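Local coordinates for protein lactaldehyde dehydrogenase (PDB 2IMP) that oxidises L-lactaldehyde irreversibly to L-lactate with NAD+ as cofactor, also accepts glycolaldehyde and L-glyceraldehyde, and works as a homotetramer in L-fucose and L-rhamnose breakdown, at residues P257-D263 with S413-N419; Y365-L371 with P387-V391. One frame throughout, in Å; residues are numbered along the deposited sequence.

Interaction 1: residues P257-D263 with S413-N419; sequences PAIVMDD and SSIYTQN
Ile-259 and Ile-415 meet on one face of a parallel strand pair, where CG1 of Ile-415 comes to 3.8 Å from CB of Ile-259. Because that CG1 stands opposite the backbone N (chi1 -174°), its terminal CD1 runs on to Met-261 CG, 4.2 Å away, and helix 397-405 closes over this aliphatic row. On the reverse face Ala-258 CB touches Ser-414 OG at 3.4 Å, and a water links that hydroxyl to Pro-257 O. Farther along, Val-260 CG2 approaches the Tyr-416 ring obliquely, 4.3 Å from CD1, while Ile-259 O lies at the ring edge; helix 266-274 packs on the tyrosine. Four backbone hydrogen bonds, donated by Ser-414, Ile-259, Tyr-416 and Met-261 N, join the strands. Beyond them Asp-263 brings its carboxylate to residues 417-418. Its OD1 receives the Thr-417 hydroxyl through the syn lone pair (OG1 to OD1, 2.8 Å), whereas Gln-418 N reaches OD2 at 2.8 Å from above the carboxylate plane. An alanine in place of Asp-263 would probably leave the Thr-417 hydroxyl and Gln-418 N without their acceptor and let the segment leading into helix 420-429 shift. Apolar packing and backbone bonds thus join two strands of the catalytic domain's sheet, and where strand pairing stops a carboxylate takes over as acceptor; the Gln-418 backbone also bonds to the second subunit.

Interaction 2: residues Y365-L371 with P387-V391; sequences YPPTLLL and PVLPV
Leu-369 meets Val-391 in a parallel strand pair of the catalytic domain of the aldehyde dehydrogenase fold. Strand 368-371 runs between strand 388-394 and the antiparallel strand 350-353, so both its edges are paired. With CG opposite the backbone N (chi1 177°), Leu-369 sends CD1 across to Val-391 CG2, 3.7 Å away, and the same methyl sits 3.4 Å from Leu-389 O. Val-391 is also met by Leu-371, whose CD2 reaches its CB at 3.8 Å, the two side chains lying alongside and pointing the same way. Helix 298-310 covers this region: Met-309 touches both Leu-369 and Leu-389, while Tyr-298 and Val-302 touch Leu-371. Through the sheet, on the face of Thr-368 and Leu-370, CD1 of Leu-370 slants over Val-388 CG1, whereas the Pro-390 ring stays farther from the other strand. Four backbone bonds alternate between the strands, from Thr-368 N to Pro-387 O at the start to Val-391 N to Leu-370 O at the end. The Pro-387 ring is packed closely too, against the backbone of 365-367, its CG 3.3 Å from Tyr-365 O.

The looser side lies at Tyr-365 and Pro-366. The Tyr-365 ring turns its edge to Pro-387, CD2 to CD being 4.3 Å, and meets Val-388 CG2 only obliquely; its remaining neighbours include Leu-334, Val-337 and Val-341 of helix 331-346. Pro-366, partly exposed, scarcely touches the other segment and instead lays its CD over a face of the Tyr-365 ring, offset toward the rim. Residues 365-367 are tied to the strand within their own segment: Thr-368 OG1, also hydrogen-bonded to Gly-355 N, donates to Pro-366 O at 2.8 Å, tilted 35° from the carbonyl plane.

In the fold
Interactions 1 and 2 belong to one mixed sheet of the catalytic domain, their centres 20 Å apart and their nearest atoms about 7 Å apart without touching. Strand 290-294 bridges them, pairing in parallel with strand 257-260 on one side and strand 388-394 on the other. Along the chain, 257-263 comes first, then 365-371 and 387-391, and last 413-419, so interaction 2 falls between the two halves of interaction 1. Interaction 1 joins segments whose nearest ends are 150 residues apart, whereas interaction 2 closes a short connection without helix or strand. Together they run distant parts of the sequence into one continuous sheet.

Interaction 1: residues P257-D263 with S413-N419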
loop_
_atom_site.group_PDB
_atom_site.type_symbol
_atom_site.label_atom_id
_atom_site.label_comp_id
_atom_site.label_asym_id
_atom_site.label_seq_id
_atom_site.Cartn_x
_atom_site.Cartn_y
_atom_site.Cartn_z
ATOM N N PRO A 257 -3.284 -17.504 25.898
ATOM C CA PRO A 257 -4.298 -17.369 26.942
ATOM C C PRO A 257 -5.712 -17.145 26.363
ATOM O O PRO A 257 -5.873 -16.524 25.311
ATOM C CB PRO A 257 -3.806 -16.164 27.733
ATOM C CG PRO A 257 -3.268 -15.284 26.647
ATOM C CD PRO A 257 -2.487 -16.268 25.783
ATOM N N ALA A 258 -6.712 -17.667 27.066
ATOM C CA ALA A 258 -8.110 -17.519 26.679
ATOM C C ALA A 258 -8.950 -16.847 27.786
ATOM O O ALA A 258 -8.925 -17.279 28.936
ATOM C CB ALA A 258 -8.700 -18.881 26.334
ATOM N N ILE A 259 -9.669 -15.790 27.431
ATOM C CA ILE A 259 -10.493 -15.072 28.390
ATOM C C ILE A 259 -12.016 -15.265 28.203
ATOM O O ILE A 259 -12.588 -14.863 27.185
ATOM C CB ILE A 259 -10.196 -13.561 28.351
ATOM C CG1 ILE A 259 -8.723 -13.317 28.675
ATOM C CG2 ILE A 259 -11.079 -12.823 29.351
ATOM C CD1 ILE A 259 -8.315 -11.866 28.570
ATOM N N VAL A 260 -12.646 -15.880 29.196
ATOM C CA VAL A 260 -14.084 -16.120 29.171
ATOM C C VAL A 260 -14.866 -15.174 30.109
ATOM O O VAL A 260 -14.809 -15.318 31.327
ATOM C CB VAL A 260 -14.408 -17.574 29.588
ATOM C CG1 VAL A 260 -15.896 -17.854 29.394
ATOM C CG2 VAL A 260 -13.556 -18.549 28.785
ATOM N N MET A 261 -15.571 -14.207 29.535
ATOM C CA MET A 261 -16.352 -13.269 30.331
ATOM C C MET A 261 -17.707 -13.849 30.793
ATOM O O MET A 261 -18.149 -14.879 30.284
ATOM C CB MET A 261 -16.588 -11.982 29.538
ATOM C CG MET A 261 -15.310 -11.285 29.097
ATOM S SD MET A 261 -14.191 -10.927 30.469
ATOM C CE MET A 261 -14.953 -9.442 31.128
ATOM N N ASP A 262 -18.347 -13.200 31.760
ATOM C CA ASP A 262 -19.635 -13.690 32.234
ATOM C C ASP A 262 -20.720 -13.663 31.142
ATOM O O ASP A 262 -21.514 -14.594 31.019
ATOM C CB ASP A 262 -20.119 -12.883 33.447
ATOM C CG ASP A 262 -19.277 -13.126 34.694
ATOM O OD1 ASP A 262 -18.805 -14.266 34.888
ATOM O OD2 ASP A 262 -19.100 -12.178 35.488
ATOM N N ASP A 263 -20.726 -12.589 30.359
ATOM C CA ASP A 263 -21.688 -12.420 29.278
ATOM C C ASP A 263 -21.298 -13.186 28.004
ATOM O O ASP A 263 -21.718 -12.836 26.903
ATOM C CB ASP A 263 -21.820 -10.936 28.935
ATOM C CG ASP A 263 -20.626 -10.415 28.159
ATOM O OD1 ASP A 263 -19.486 -10.783 28.514
ATOM O OD2 ASP A 263 -20.824 -9.640 27.201
ATOM N N SER A 413 -3.866 -15.070 21.271
ATOM C CA SER A 413 -4.785 -14.808 22.376
ATOM C C SER A 413 -6.270 -14.910 21.948
ATOM O O SER A 413 -6.576 -14.919 20.753
ATOM C CB SER A 413 -4.537 -13.413 22.964
ATOM O OG SER A 413 -4.884 -12.395 22.041
ATOM N N SER A 414 -7.172 -14.983 22.923
ATOM C CA SER A 414 -8.594 -15.069 22.621
ATOM C C SER A 414 -9.529 -14.617 23.757
ATOM O O SER A 414 -9.189 -14.713 24.938
ATOM C CB SER A 414 -8.964 -16.500 22.217
ATOM O OG SER A 414 -8.893 -17.384 23.321
ATOM N N ILE A 415 -10.701 -14.125 23.379
ATOM C CA ILE A 415 -11.687 -13.686 24.350
ATOM C C ILE A 415 -13.136 -13.940 23.897
ATOM O O ILE A 415 -13.444 -13.879 22.704
ATOM C CB ILE A 415 -11.518 -12.185 24.686
ATOM C CG1 ILE A 415 -12.476 -11.795 25.816
ATOM C CG2 ILE A 415 -11.762 -11.340 23.449
ATOM C CD1 ILE A 415 -12.293 -10.384 26.334
ATOM N N TYR A 416 -14.001 -14.243 24.862
ATOM C CA TYR A 416 -15.409 -14.509 24.593
ATOM C C TYR A 416 -16.348 -13.580 25.366
ATOM O O TYR A 416 -16.405 -13.608 26.591
ATOM C CB TYR A 416 -15.732 -15.963 24.915
ATOM C CG TYR A 416 -14.814 -16.922 24.207
ATOM C CD1 TYR A 416 -13.520 -17.145 24.675
ATOM C CD2 TYR A 416 -15.206 -17.550 23.026
ATOM C CE1 TYR A 416 -12.635 -17.968 23.983
ATOM C CE2 TYR A 416 -14.327 -18.374 22.325
ATOM C CZ TYR A 416 -13.044 -18.576 22.810
ATOM O OH TYR A 416 -12.158 -19.369 22.115
ATOM N N THR A 417 -17.072 -12.756 24.622
ATOM C CA THR A 417 -17.980 -11.790 25.208
ATOM C C THR A 417 -18.974 -11.244 24.171
ATOM O O THR A 417 -18.816 -11.482 22.971
ATOM C CB THR A 417 -17.178 -10.607 25.805
ATOM O OG1 THR A 417 -18.067 -9.634 26.362
ATOM C CG2 THR A 417 -16.335 -9.947 24.724
ATOM N N GLN A 418 -19.980 -10.514 24.636
ATOM C CA GLN A 418 -20.972 -9.958 23.731
ATOM C C GLN A 418 -21.106 -8.420 23.830
ATOM O O GLN A 418 -21.962 -7.808 23.176
ATOM C CB GLN A 418 -22.321 -10.634 23.985
ATOM C CG GLN A 418 -22.204 -12.159 24.049
ATOM C CD GLN A 418 -23.552 -12.841 24.209
ATOM O OE1 GLN A 418 -23.895 -13.741 23.423
ATOM N NE2 GLN A 418 -24.308 -12.459 25.223
ATOM N N ASN A 419 -20.245 -7.816 24.647
ATOM C CA ASN A 419 -20.263 -6.369 24.837
ATOM C C ASN A 419 -19.261 -5.591 23.929
ATOM O O ASN A 419 -18.050 -5.832 23.958
ATOM C CB ASN A 419 -20.002 -6.049 26.312
ATOM C CG ASN A 419 -20.068 -4.557 26.612
ATOM O OD1 ASN A 419 -19.144 -3.802 26.294
ATOM N ND2 ASN A 419 -21.168 -4.125 27.225
HETATM O O HOH W 1 -6.269 -18.466 23.128
#

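Interaction 2: residues Y365-L371 with P387-V391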
loop_
_atom_site.group_PDB
_atom_site.type_symbol
_atom_site.label_atom_id
_atom_site.label_comp_id
_atom_site.label_asym_id
_atom_site.label_seq_id
_atom_site.Cartn_x
_atom_site.Cartn_y
_atom_site.Cartn_z
ATOM N N TYR A 365 -0.717 -39.292 27.433
ATOM C CA TYR A 365 -1.061 -38.532 28.620
ATOM C C TYR A 365 -2.542 -38.121 28.560
ATOM O O TYR A 365 -2.977 -37.492 27.599
ATOM C CB TYR A 365 -0.188 -37.286 28.768
ATOM C CG TYR A 365 -0.225 -36.733 30.176
ATOM C CD1 TYR A 365 0.526 -37.321 31.194
ATOM C CD2 TYR A 365 -1.071 -35.675 30.512
ATOM C CE1 TYR A 365 0.435 -36.874 32.510
ATOM C CE2 TYR A 365 -1.171 -35.220 31.826
ATOM C CZ TYR A 365 -0.418 -35.829 32.819
ATOM O OH TYR A 365 -0.539 -35.416 34.123
ATOM N N PRO A 366 -3.321 -38.476 29.585
ATOM C CA PRO A 366 -4.748 -38.149 29.623
ATOM C C PRO A 366 -5.114 -36.654 29.673
ATOM O O PRO A 366 -4.406 -35.845 30.275
ATOM C CB PRO A 366 -5.228 -38.893 30.863
ATOM C CG PRO A 366 -4.060 -38.746 31.782
ATOM C CD PRO A 366 -2.890 -39.065 30.866
ATOM N N PRO A 367 -6.228 -36.281 29.023
ATOM C CA PRO A 367 -6.653 -34.886 29.036
ATOM C C PRO A 367 -6.727 -34.484 30.521
ATOM O O PRO A 367 -7.433 -35.112 31.312
ATOM C CB PRO A 367 -8.024 -34.945 28.372
ATOM C CG PRO A 367 -7.842 -36.028 27.366
ATOM C CD PRO A 367 -7.109 -37.089 28.160
ATOM N N THR A 368 -5.986 -33.450 30.886
ATOM C CA THR A 368 -5.953 -33.018 32.269
ATOM C C THR A 368 -6.499 -31.610 32.528
ATOM O O THR A 368 -6.133 -30.652 31.852
ATOM C CB THR A 368 -4.517 -33.105 32.807
ATOM O OG1 THR A 368 -4.053 -34.456 32.686
ATOM C CG2 THR A 368 -4.456 -32.670 34.262
ATOM N N LEU A 369 -7.390 -31.515 33.506
ATOM C CA LEU A 369 -7.981 -30.246 33.887
ATOM C C LEU A 369 -7.553 -29.805 35.297
ATOM O O LEU A 369 -7.821 -30.499 36.278
ATOM C CB LEU A 369 -9.506 -30.339 33.824
ATOM C CG LEU A 369 -10.271 -29.090 34.263
ATOM C CD1 LEU A 369 -9.859 -27.904 33.405
ATOM C CD2 LEU A 369 -11.764 -29.343 34.150
ATOM N N LEU A 370 -6.878 -28.665 35.379
ATOM C CA LEU A 370 -6.420 -28.153 36.660
ATOM C C LEU A 370 -7.161 -26.889 37.124
ATOM O O LEU A 370 -7.254 -25.904 36.391
ATOM C CB LEU A 370 -4.915 -27.877 36.603
ATOM C CG LEU A 370 -4.041 -29.071 36.202
ATOM C CD1 LEU A 370 -2.580 -28.649 36.162
ATOM C CD2 LEU A 370 -4.242 -30.211 37.189
ATOM N N LEU A 371 -7.699 -26.942 38.339
ATOM C CA LEU A 371 -8.417 -25.807 38.895
ATOM C C LEU A 371 -7.670 -25.126 40.063
ATOM O O LEU A 371 -6.598 -25.570 40.465
ATOM C CB LEU A 371 -9.818 -26.242 39.343
ATOM C CG LEU A 371 -10.680 -26.975 38.302
ATOM C CD1 LEU A 371 -12.107 -27.117 38.835
ATOM C CD2 LEU A 371 -10.689 -26.210 36.982
ATOM N N PRO A 387 -1.893 -32.397 26.794
ATOM C CA PRO A 387 -3.257 -31.887 26.957
ATOM C C PRO A 387 -3.616 -31.398 28.382
ATOM O O PRO A 387 -4.528 -31.933 29.014
ATOM C CB PRO A 387 -4.104 -33.078 26.545
ATOM C CG PRO A 387 -3.328 -34.214 27.124
ATOM C CD PRO A 387 -1.897 -33.872 26.743
ATOM N N VAL A 388 -2.901 -30.390 28.867
ATOM C CA VAL A 388 -3.169 -29.842 30.189
ATOM C C VAL A 388 -3.815 -28.441 30.153
ATOM O O VAL A 388 -3.244 -27.509 29.592
ATOM C CB VAL A 388 -1.872 -29.756 31.020
ATOM C CG1 VAL A 388 -2.179 -29.238 32.418
ATOM C CG2 VAL A 388 -1.208 -31.122 31.083
ATOM N N LEU A 389 -5.002 -28.311 30.738
ATOM C CA LEU A 389 -5.702 -27.030 30.768
ATOM C C LEU A 389 -5.813 -26.381 32.164
ATOM O O LEU A 389 -6.679 -26.742 32.962
ATOM C CB LEU A 389 -7.114 -27.171 30.192
ATOM C CG LEU A 389 -7.274 -27.419 28.692
ATOM C CD1 LEU A 389 -8.751 -27.469 28.350
ATOM C CD2 LEU A 389 -6.591 -26.310 27.908
ATOM N N PRO A 390 -4.925 -25.422 32.466
ATOM C CA PRO A 390 -4.959 -24.747 33.764
ATOM C C PRO A 390 -6.049 -23.658 33.749
ATOM O O PRO A 390 -6.138 -22.876 32.800
ATOM C CB PRO A 390 -3.560 -24.162 33.876
ATOM C CG PRO A 390 -3.262 -23.788 32.451
ATOM C CD PRO A 390 -3.744 -25.005 31.687
ATOM N N VAL A 391 -6.876 -23.624 34.785
ATOM C CA VAL A 391 -7.933 -22.626 34.857
ATOM C C VAL A 391 -7.771 -21.624 36.012
ATOM O O VAL A 391 -7.538 -22.005 37.158
ATOM C CB VAL A 391 -9.328 -23.281 34.975
ATOM C CG1 VAL A 391 -10.402 -22.204 34.957
ATOM C CG2 VAL A 391 -9.543 -24.268 33.835
#